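Local coordinates for protein aspartate--tRNA(Asp/Asn) ligase (Sulfolobus tokodaii, PDB 1WYD) that probably attaches aspartate to both tRNA(Asp) and tRNA(Asn), first activating the amino acid with ATP and then passing it to the acceptor end of the tRNA, at residues S138-A143 with H247-T252; Q240-I245 with F397-A402. One frame throughout, in Å; residues are numbered along the deposited sequence.

Interaction 1: S138-A143 with H247-T252; sequences SLALKA and HNIVKT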
ATOM      1  N   SER B 138      -5.979  -9.572  -2.831  1.00 37.01           N
ATOM      2  CA  SER B 138      -4.753  -9.589  -2.055  1.00 38.13           C
ATOM      3  C   SER B 138      -3.639 -10.272  -2.841  1.00 39.88           C
ATOM      4  O   SER B 138      -2.462  -9.842  -2.826  1.00 39.94           O
ATOM      5  CB  SER B 138      -4.969 -10.323  -0.722  1.00 38.14           C
ATOM      6  OG  SER B 138      -3.740 -10.423   0.005  1.00 36.73           O
ATOM      7  N   LEU B 139      -4.042 -11.317  -3.554  1.00 40.55           N
ATOM      8  CA  LEU B 139      -3.167 -12.083  -4.417  1.00 40.78           C
ATOM      9  C   LEU B 139      -2.840 -11.225  -5.604  1.00 41.44           C
ATOM     10  O   LEU B 139      -1.767 -11.360  -6.195  1.00 42.06           O
ATOM     11  CB  LEU B 139      -3.935 -13.317  -4.893  1.00 40.60           C
ATOM     12  CG  LEU B 139      -3.614 -14.768  -4.532  1.00 43.02           C
ATOM     13  CD1 LEU B 139      -2.861 -14.988  -3.196  1.00 40.15           C
ATOM     14  CD2 LEU B 139      -4.911 -15.654  -4.661  1.00 41.90           C
ATOM     15  N   ALA B 140      -3.765 -10.346  -6.003  1.00 41.05           N
ATOM     16  CA  ALA B 140      -3.482  -9.549  -7.175  1.00 41.19           C
ATOM     17  C   ALA B 140      -2.405  -8.506  -6.863  1.00 41.26           C
ATOM     18  O   ALA B 140      -1.629  -8.113  -7.729  1.00 41.31           O
ATOM     19  CB  ALA B 140      -4.725  -8.901  -7.678  1.00 41.31           C
ATOM     20  N   LEU B 141      -2.367  -8.059  -5.622  1.00 41.27           N
ATOM     21  CA  LEU B 141      -1.419  -7.023  -5.253  1.00 42.62           C
ATOM     22  C   LEU B 141      -0.009  -7.611  -5.090  1.00 42.42           C
ATOM     23  O   LEU B 141       1.012  -6.986  -5.463  1.00 42.78           O
ATOM     24  CB  LEU B 141      -1.891  -6.294  -3.976  1.00 42.23           C
ATOM     25  CG  LEU B 141      -3.181  -5.443  -4.147  1.00 42.90           C
ATOM     26  CD1 LEU B 141      -3.878  -5.236  -2.804  1.00 45.12           C
ATOM     27  CD2 LEU B 141      -2.911  -4.089  -4.796  1.00 41.04           C
ATOM     28  N   LYS B 142       0.020  -8.805  -4.511  1.00 41.87           N
ATOM     29  CA  LYS B 142       1.232  -9.568  -4.320  1.00 42.77           C
ATOM     30  C   LYS B 142       1.883  -9.778  -5.698  1.00 42.00           C
ATOM     31  O   LYS B 142       3.056  -9.475  -5.874  1.00 42.04           O
ATOM     32  CB  LYS B 142       0.893 -10.909  -3.620  1.00 42.21           C
ATOM     33  CG  LYS B 142       2.089 -11.640  -3.051  1.00 46.16           C
ATOM     34  CD  LYS B 142       1.987 -13.172  -3.187  1.00 54.82           C
ATOM     35  CE  LYS B 142       1.622 -13.598  -4.629  1.00 56.58           C
ATOM     36  NZ  LYS B 142       2.124 -14.952  -5.024  1.00 56.82           N
ATOM     37  N   ALA B 143       1.098 -10.209  -6.680  1.00 41.58           N
ATOM     38  CA  ALA B 143       1.644 -10.554  -7.999  1.00 42.45           C
ATOM     39  C   ALA B 143       2.098  -9.306  -8.702  1.00 42.95           C
ATOM     40  O   ALA B 143       3.044  -9.349  -9.512  1.00 43.78           O
ATOM     41  CB  ALA B 143       0.624 -11.292  -8.873  1.00 41.46           C
ATOM     42  N   HIS B 247       0.080 -10.482 -16.835  1.00 46.52           N
ATOM     43  CA  HIS B 247       0.290 -11.890 -17.054  1.00 46.41           C
ATOM     44  C   HIS B 247       0.599 -12.587 -15.740  1.00 46.21           C
ATOM     45  O   HIS B 247       0.060 -13.670 -15.450  1.00 46.98           O
ATOM     46  CB  HIS B 247       1.430 -12.098 -18.062  1.00 47.09           C
ATOM     47  CG  HIS B 247       1.629 -13.522 -18.444  1.00 48.83           C
ATOM     48  ND1 HIS B 247       0.856 -14.149 -19.399  1.00 52.46           N
ATOM     49  CD2 HIS B 247       2.460 -14.463 -17.953  1.00 48.89           C
ATOM     50  CE1 HIS B 247       1.233 -15.408 -19.512  1.00 52.15           C
ATOM     51  NE2 HIS B 247       2.197 -15.627 -18.636  1.00 52.72           N
ATOM     52  N   ASN B 248       1.452 -11.995 -14.921  1.00 45.30           N
ATOM     53  CA  ASN B 248       1.764 -12.662 -13.653  1.00 45.04           C
ATOM     54  C   ASN B 248       0.566 -12.647 -12.695  1.00 45.43           C
ATOM     55  O   ASN B 248       0.393 -13.574 -11.864  1.00 46.21           O
ATOM     56  CB  ASN B 248       3.001 -12.034 -13.030  1.00 44.80           C
ATOM     57  CG  ASN B 248       3.472 -12.754 -11.801  1.00 45.28           C
ATOM     58  OD1 ASN B 248       3.801 -13.941 -11.863  1.00 46.19           O
ATOM     59  ND2 ASN B 248       3.565 -12.023 -10.666  1.00 39.87           N
ATOM     60  N   ILE B 249      -0.256 -11.593 -12.828  1.00 44.79           N
ATOM     61  CA  ILE B 249      -1.470 -11.427 -12.062  1.00 44.06           C
ATOM     62  C   ILE B 249      -2.448 -12.545 -12.406  1.00 44.35           C
ATOM     63  O   ILE B 249      -2.797 -13.336 -11.554  1.00 43.77           O
ATOM     64  CB  ILE B 249      -2.102  -9.985 -12.269  1.00 43.28           C
ATOM     65  CG1 ILE B 249      -1.268  -8.936 -11.542  1.00 42.36           C
ATOM     66  CG2 ILE B 249      -3.489  -9.931 -11.699  1.00 41.79           C
ATOM     67  CD1 ILE B 249      -1.670  -7.539 -11.808  1.00 39.19           C
ATOM     68  N   VAL B 250      -2.890 -12.619 -13.651  1.00 45.69           N
ATOM     69  CA  VAL B 250      -3.852 -13.662 -14.014  1.00 47.25           C
ATOM     70  C   VAL B 250      -3.310 -15.074 -13.746  1.00 48.28           C
ATOM     71  O   VAL B 250      -4.042 -15.962 -13.242  1.00 48.27           O
ATOM     72  CB  VAL B 250      -4.346 -13.512 -15.449  1.00 47.85           C
ATOM     73  CG1 VAL B 250      -4.967 -12.104 -15.666  1.00 45.47           C
ATOM     74  CG2 VAL B 250      -3.224 -13.709 -16.405  1.00 49.51           C
ATOM     75  N   LYS B 251      -2.015 -15.261 -13.993  1.00 48.85           N
ATOM     76  CA  LYS B 251      -1.373 -16.538 -13.667  1.00 50.36           C
ATOM     77  C   LYS B 251      -1.448 -16.856 -12.173  1.00 50.24           C
ATOM     78  O   LYS B 251      -1.698 -17.995 -11.791  1.00 50.84           O
ATOM     79  CB  LYS B 251       0.085 -16.554 -14.143  1.00 51.08           C
ATOM     80  CG  LYS B 251       0.745 -17.928 -14.157  1.00 53.34           C
ATOM     81  CD  LYS B 251       2.262 -17.796 -14.364  1.00 57.11           C
ATOM     82  CE  LYS B 251       2.924 -19.160 -14.619  1.00 59.45           C
ATOM     83  NZ  LYS B 251       4.180 -19.304 -13.805  1.00 61.54           N
ATOM     84  N   THR B 252      -1.228 -15.863 -11.319  1.00 50.09           N
ATOM     85  CA  THR B 252      -1.336 -16.111  -9.878  1.00 49.26           C
ATOM     86  C   THR B 252      -2.770 -16.444  -9.447  1.00 50.17           C
ATOM     87  O   THR B 252      -2.994 -17.322  -8.594  1.00 50.13           O
ATOM     88  CB  THR B 252      -0.770 -14.923  -9.078  1.00 49.29           C
ATOM     89  OG1 THR B 252       0.605 -14.685  -9.451  1.00 46.80           O
ATOM     90  CG2 THR B 252      -0.705 -15.263  -7.607  1.00 46.93           C
TER
HETATM   91  O   HOH W   1       2.818 -14.201  -7.683  1.00 60.17           O

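Interaction 2: Q240-I245 with F397-A402; sequences QLLEKI and FGMGLA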
ATOM      1  N   GLN B 240       4.920  -2.849 -22.292  1.00 49.38           N
ATOM      2  CA  GLN B 240       5.523  -4.185 -22.143  1.00 50.33           C
ATOM      3  C   GLN B 240       5.776  -4.636 -20.704  1.00 49.64           C
ATOM      4  O   GLN B 240       5.788  -5.833 -20.403  1.00 49.41           O
ATOM      5  CB  GLN B 240       6.844  -4.238 -22.878  1.00 49.88           C
ATOM      6  CG  GLN B 240       6.705  -4.697 -24.276  1.00 54.45           C
ATOM      7  CD  GLN B 240       8.035  -4.637 -24.994  1.00 59.69           C
ATOM      8  OE1 GLN B 240       9.082  -5.005 -24.421  1.00 59.52           O
ATOM      9  NE2 GLN B 240       8.015  -4.146 -26.233  1.00 59.54           N
ATOM     10  N   LEU B 241       6.048  -3.680 -19.821  1.00 49.48           N
ATOM     11  CA  LEU B 241       6.157  -3.990 -18.396  1.00 48.16           C
ATOM     12  C   LEU B 241       4.784  -4.445 -17.892  1.00 47.78           C
ATOM     13  O   LEU B 241       4.666  -5.471 -17.199  1.00 48.08           O
ATOM     14  CB  LEU B 241       6.624  -2.749 -17.638  1.00 47.90           C
ATOM     15  CG  LEU B 241       7.368  -2.808 -16.304  1.00 48.46           C
ATOM     16  CD1 LEU B 241       6.861  -1.650 -15.461  1.00 47.71           C
ATOM     17  CD2 LEU B 241       7.219  -4.111 -15.548  1.00 45.54           C
ATOM     18  N   LEU B 242       3.746  -3.687 -18.255  1.00 46.33           N
ATOM     19  CA  LEU B 242       2.410  -3.926 -17.732  1.00 45.57           C
ATOM     20  C   LEU B 242       1.913  -5.284 -18.223  1.00 45.53           C
ATOM     21  O   LEU B 242       1.389  -6.062 -17.444  1.00 45.30           O
ATOM     22  CB  LEU B 242       1.466  -2.755 -18.079  1.00 44.97           C
ATOM     23  CG  LEU B 242      -0.016  -2.970 -18.264  1.00 43.75           C
ATOM     24  CD1 LEU B 242      -0.728  -2.938 -16.922  1.00 46.62           C
ATOM     25  CD2 LEU B 242      -0.527  -1.915 -19.137  1.00 41.07           C
ATOM     26  N   GLU B 243       2.114  -5.563 -19.506  1.00 46.00           N
ATOM     27  CA  GLU B 243       1.852  -6.881 -20.091  1.00 46.61           C
ATOM     28  C   GLU B 243       2.385  -7.982 -19.173  1.00 46.84           C
ATOM     29  O   GLU B 243       1.659  -8.897 -18.782  1.00 47.42           O
ATOM     30  CB  GLU B 243       2.495  -6.990 -21.497  1.00 46.60           C
ATOM     31  CG  GLU B 243       1.721  -6.310 -22.641  1.00 48.14           C
ATOM     32  CD  GLU B 243       2.369  -6.459 -24.035  1.00 51.83           C
ATOM     33  OE1 GLU B 243       3.609  -6.696 -24.144  1.00 53.37           O
ATOM     34  OE2 GLU B 243       1.631  -6.331 -25.046  1.00 50.55           O
ATOM     35  N   LYS B 244       3.644  -7.877 -18.794  1.00 46.58           N
ATOM     36  CA  LYS B 244       4.236  -8.897 -17.942  1.00 47.53           C
ATOM     37  C   LYS B 244       3.616  -8.961 -16.543  1.00 46.41           C
ATOM     38  O   LYS B 244       3.456 -10.047 -15.974  1.00 46.49           O
ATOM     39  CB  LYS B 244       5.755  -8.697 -17.857  1.00 47.97           C
ATOM     40  CG  LYS B 244       6.480  -9.047 -19.174  1.00 51.93           C
ATOM     41  CD  LYS B 244       7.802  -8.239 -19.381  1.00 55.52           C
ATOM     42  CE  LYS B 244       9.014  -8.910 -18.719  1.00 58.32           C
ATOM     43  NZ  LYS B 244      10.326  -8.333 -19.228  1.00 61.44           N
ATOM     44  N   ILE B 245       3.306  -7.782 -15.993  1.00 45.86           N
ATOM     45  CA  ILE B 245       2.582  -7.627 -14.728  1.00 44.11           C
ATOM     46  C   ILE B 245       1.228  -8.355 -14.782  1.00 43.50           C
ATOM     47  O   ILE B 245       0.944  -9.228 -13.973  1.00 42.48           O
ATOM     48  CB  ILE B 245       2.386  -6.099 -14.427  1.00 44.72           C
ATOM     49  CG1 ILE B 245       3.727  -5.433 -14.066  1.00 43.72           C
ATOM     50  CG2 ILE B 245       1.307  -5.867 -13.323  1.00 43.16           C
ATOM     51  CD1 ILE B 245       3.574  -3.988 -13.693  1.00 42.57           C
ATOM     52  N   PHE B 397       2.342   4.641 -15.800  1.00 41.43           N
ATOM     53  CA  PHE B 397       0.914   4.365 -15.893  1.00 41.39           C
ATOM     54  C   PHE B 397       0.246   4.259 -14.513  1.00 40.14           C
ATOM     55  O   PHE B 397       0.900   4.178 -13.465  1.00 39.57           O
ATOM     56  CB  PHE B 397       0.668   3.063 -16.676  1.00 41.92           C
ATOM     57  CG  PHE B 397       1.159   1.820 -15.966  1.00 42.24           C
ATOM     58  CD1 PHE B 397       2.289   1.143 -16.433  1.00 45.05           C
ATOM     59  CD2 PHE B 397       0.468   1.302 -14.881  1.00 40.86           C
ATOM     60  CE1 PHE B 397       2.743   0.006 -15.793  1.00 45.89           C
ATOM     61  CE2 PHE B 397       0.908   0.191 -14.217  1.00 41.58           C
ATOM     62  CZ  PHE B 397       2.042  -0.474 -14.668  1.00 46.79           C
ATOM     63  N   GLY B 398      -1.076   4.256 -14.550  1.00 39.43           N
ATOM     64  CA  GLY B 398      -1.899   4.052 -13.376  1.00 37.59           C
ATOM     65  C   GLY B 398      -2.991   3.096 -13.810  1.00 36.88           C
ATOM     66  O   GLY B 398      -3.568   3.239 -14.921  1.00 34.89           O
ATOM     67  N   MET B 399      -3.199   2.085 -12.959  1.00 35.73           N
ATOM     68  CA  MET B 399      -4.255   1.110 -13.086  1.00 35.31           C
ATOM     69  C   MET B 399      -5.155   1.182 -11.845  1.00 35.57           C
ATOM     70  O   MET B 399      -4.665   1.252 -10.720  1.00 34.55           O
ATOM     71  CB  MET B 399      -3.633  -0.258 -13.166  1.00 34.32           C
ATOM     72  CG  MET B 399      -4.537  -1.425 -12.826  1.00 35.06           C
ATOM     73  SD  MET B 399      -3.825  -2.986 -13.694  1.00 39.07           S
ATOM     74  CE  MET B 399      -2.482  -3.323 -12.719  1.00 35.22           C
ATOM     75  N   GLY B 400      -6.465   1.078 -12.063  1.00 35.57           N
ATOM     76  CA  GLY B 400      -7.394   1.057 -10.974  1.00 36.39           C
ATOM     77  C   GLY B 400      -7.530  -0.330 -10.443  1.00 36.93           C
ATOM     78  O   GLY B 400      -7.907  -1.219 -11.186  1.00 38.50           O
ATOM     79  N   LEU B 401      -7.261  -0.517  -9.150  1.00 36.17           N
ATOM     80  CA  LEU B 401      -7.424  -1.802  -8.556  1.00 35.86           C
ATOM     81  C   LEU B 401      -8.823  -2.389  -8.776  1.00 36.86           C
ATOM     82  O   LEU B 401      -8.973  -3.489  -9.332  1.00 39.78           O
ATOM     83  CB  LEU B 401      -6.998  -1.798  -7.094  1.00 34.76           C
ATOM     84  CG  LEU B 401      -7.112  -3.089  -6.271  1.00 33.64           C
ATOM     85  CD1 LEU B 401      -6.355  -4.315  -6.962  1.00 27.64           C
ATOM     86  CD2 LEU B 401      -6.609  -2.879  -4.847  1.00 28.91           C
ATOM     87  N   ALA B 402      -9.856  -1.675  -8.410  1.00 37.08           N
ATOM     88  CA  ALA B 402     -11.148  -2.310  -8.469  1.00 36.93           C
ATOM     89  C   ALA B 402     -11.632  -2.559  -9.910  1.00 37.21           C
ATOM     90  O   ALA B 402     -12.396  -3.505 -10.140  1.00 35.54           O
ATOM     91  CB  ALA B 402     -12.156  -1.546  -7.678  1.00 36.75           C
TER

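Interaction 1: S138-A143 with H247-T252
A143 presses its methyl group against N248, I249 and T252. CB of A143 lies 3.4 Å from OG1 of T252 and 4.0 Å from CG1 of I249, while the A143 carbonyl oxygen takes a hydrogen bond from ND2 of N248 (3.0 Å). That oxygen sits almost exactly in the amide plane of N248; the donor itself comes in well to one side of the C=O direction, at a C=O...N angle of 115°. With CG anti to the backbone N (chi1 -174°), the N248 amide reaches across to the other helix, where ND2 also binds E146. Here two long helices of the class II synthetase domain, 128-150 and 235-256, run roughly antiparallel, their local axes 8.6 Å apart and the N-to-C directions 141° apart, with the alanine facing the other helix. T252 turns OG1 back onto its own helix, bonded to the N248 carbonyl oxygen at 2.7 Å; T252 N reaches the same oxygen from the opposite face of the carbonyl plane. A water bridges OG1 to NZ of K142. The lysine chain bends at chi2 and chi3, bringing NZ 3.8 Å from CG2 of T252, and forms a salt bridge with E256. I249 packs CG2 against CB of A140 (4.3 Å), and both residues also touch L408 of helix 401-409.

Interaction 2: Q240-I245 with F397-A402
Apolar packing accounts for every contact between L241, L242 and I245 on the helix and F397 and M399 on the strand; no hydrogen bond crosses. F397 points its ring at the helix, and the leading atoms CE1 and CZ do the touching. CB of L242 comes within 3.8 Å of CE1, approaching the ring obliquely. CD1 of I245 meets the ring at its edge, in the ring plane, 4.0 Å from CZ, the two side chains reaching for each other from opposite directions. L241 adds a looser touch, its CD1 4.5 Å from CE1. With CG between the backbone N and the carbonyl carbon (chi1 67°), the F397 ring stands out from the strand and presents CE1 and CZ to the helix. The one sulfur contact is as loose: SD of M399 lies 4.5 Å from CD1 of L242. F397 and M399, two residues apart on the strand, both point toward the helix, as alternation along a beta strand requires. Beyond them G400 is the N-cap of the next helix, and G400, L401 and A402 belong to the predicted ATP site. The local axes of helix and strand are 11.0 Å apart at an angle of 30°. Strand 394-400 runs between strands 222-231 and 351-358 in the antiparallel part of the class II catalytic sheet, V228 and V354 from these neighbours flanking F397, while F144 and T147 of helix 128-150 pack on I245.

In the fold
Helix 235-256 serves both interactions, using successive turns: residues 240-245 lie on the catalytic sheet in interaction 2, and residues 247-252 go on to pair with helix 128-150 in interaction 1. Interaction 2 is wholly buried and purely apolar, as suits a helix laid on a sheet. Interaction 1 is only partly buried and mixes small apolar groups with a hydrogen bond from a side-chain amide, a bridging water and a lysine; its helix 128-150 also meets the second subunit, where OG of S138 hydrogen-bonds to the backbone N of E155 of that chain. The two contacts touch directly through L141 and L401, where helix 128-150 meets the start of helix 401-409, L401 being one of the predicted ATP-site residues.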